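Local coordinates for putative uncharacterized protein (Ustilago maydis, PDB 4GNX) that probably serves as the small, OB-fold subunit of the replication protein A complex, which binds single-stranded DNA, at residues P6-N9 against S10-G14. Numbering follows the deposited sequence.
Sequences PLIN and SSMLG
Leu7 approaches Met12 of the following turn through its backbone, with Leu7 O 4.4 Å from Met12 CE, while its side chain turns the other way and packs its isobutyl group on Val100 of helix 93-104. The chain here runs parallel to strand 20-31, with backbone bonds from Pro6 and Ile8 to Arg22. Ile8, in the short, weakly bonded strand 7-8, meets both Met12 and Leu13. A branched aliphatic residue suits position 8, because its two arms can serve different neighbours. CG1 sits between the backbone N and the carbonyl carbon (chi1 75°) and carries CD1 up to Leu13, whose CD2 lies 3.7 Å from Ile8 CD1; the two side chains cross at about a right angle. CG2, the other arm, meets the methyl of Met12, with CE 3.7 Å from Ile8 CG2. The methionine gets there because its unbranched chain bends at chi3 (65°), folding the methyl back over the isoleucine.

This is where the short segment that precedes the OB barrel, and pairs parallel with its first strand, 20-31, gives way to a helical turn, in a fold consistent with the Replication factor A protein 3 family. Asn9 marks the change of direction. Asn9 O accepts a hydrogen bond from Met12 N at 3.2 Å, which closes the turn three residues on, and a weaker bond from Leu13 N to Ser10 O follows one residue later. The compact side chain of Asn9 folds over the start of the turn and lies against the thioether chain of Met12, close to Ser11 as well. Helix 93-104 covers this side, its Val100 touching Asn9 and Met12, and the short side chain of Ser10 carries a hydroxyl within hydrogen-bonding reach of Asp41 OD1.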
loop_
_atom_site.group_PDB
_atom_site.type_symbol
_atom_site.label_atom_id
_atom_site.label_comp_id
_atom_site.label_asym_id
_atom_site.label_seq_id
_atom_site.Cartn_x
_atom_site.Cartn_y
_atom_site.Cartn_z
ATOM N N PRO A 6 -16.569 -3.708 -20.048
ATOM C CA PRO A 6 -15.461 -2.781 -19.788
ATOM C C PRO A 6 -15.830 -1.550 -18.954
ATOM O O PRO A 6 -16.891 -0.944 -19.169
ATOM C CB PRO A 6 -15.018 -2.341 -21.207
ATOM C CG PRO A 6 -16.054 -2.863 -22.134
ATOM C CD PRO A 6 -16.612 -4.083 -21.471
ATOM N N LEU A 7 -14.942 -1.185 -18.028
ATOM C CA LEU A 7 -15.025 0.086 -17.292
ATOM C C LEU A 7 -14.305 1.081 -18.127
ATOM O O LEU A 7 -13.095 0.957 -18.321
ATOM C CB LEU A 7 -14.297 -0.015 -15.954
ATOM C CG LEU A 7 -14.602 1.032 -14.897
ATOM C CD1 LEU A 7 -16.070 0.997 -14.475
ATOM C CD2 LEU A 7 -13.681 0.827 -13.708
ATOM N N ILE A 8 -15.014 2.074 -18.638
ATOM C CA ILE A 8 -14.373 2.961 -19.591
ATOM C C ILE A 8 -14.520 4.439 -19.225
ATOM O O ILE A 8 -15.300 4.798 -18.342
ATOM C CB ILE A 8 -14.823 2.650 -21.052
ATOM C CG1 ILE A 8 -16.234 3.161 -21.312
ATOM C CG2 ILE A 8 -14.700 1.157 -21.356
ATOM C CD1 ILE A 8 -16.421 3.662 -22.717
ATOM N N ASN A 9 -13.714 5.274 -19.871
ATOM C CA ASN A 9 -13.882 6.698 -19.803
ATOM C C ASN A 9 -14.395 7.181 -21.161
ATOM O O ASN A 9 -14.656 6.361 -22.048
ATOM C CB ASN A 9 -12.582 7.383 -19.355
ATOM C CG ASN A 9 -11.377 7.067 -20.248
ATOM O OD1 ASN A 9 -10.263 6.936 -19.745
ATOM N ND2 ASN A 9 -11.578 7.000 -21.568
ATOM N N SER A 10 -14.551 8.493 -21.325
ATOM C CA SER A 10 -15.216 9.026 -22.506
ATOM C C SER A 10 -14.412 8.798 -23.803
ATOM O O SER A 10 -14.979 8.716 -24.902
ATOM C CB SER A 10 -15.533 10.511 -22.310
ATOM O OG SER A 10 -14.376 11.277 -22.000
ATOM N N SER A 11 -13.097 8.666 -23.672
ATOM C CA SER A 11 -12.254 8.576 -24.838
ATOM C C SER A 11 -12.275 7.174 -25.419
ATOM O O SER A 11 -11.883 6.968 -26.551
ATOM C CB SER A 11 -10.835 8.995 -24.503
ATOM O OG SER A 11 -10.066 7.846 -24.259
ATOM N N MET A 12 -12.746 6.215 -24.649
ATOM C CA MET A 12 -12.830 4.845 -25.116
ATOM C C MET A 12 -14.149 4.528 -25.813
ATOM O O MET A 12 -14.323 3.448 -26.357
ATOM C CB MET A 12 -12.591 3.882 -23.963
ATOM C CG MET A 12 -11.175 3.979 -23.423
ATOM S SD MET A 12 -10.864 3.153 -21.846
ATOM C CE MET A 12 -11.103 1.423 -22.262
ATOM N N LEU A 13 -15.080 5.470 -25.819
ATOM C CA LEU A 13 -16.373 5.220 -26.453
ATOM C C LEU A 13 -16.249 4.672 -27.866
ATOM O O LEU A 13 -16.851 3.655 -28.166
ATOM C CB LEU A 13 -17.243 6.473 -26.460
ATOM C CG LEU A 13 -17.645 6.956 -25.068
ATOM C CD1 LEU A 13 -18.216 8.344 -25.196
ATOM C CD2 LEU A 13 -18.643 6.038 -24.391
ATOM N N GLY A 14 -15.453 5.326 -28.711
ATOM C CA GLY A 14 -15.225 4.875 -30.081
ATOM C C GLY A 14 -14.945 3.388 -30.229
ATOM O O GLY A 14 -15.370 2.769 -31.204
#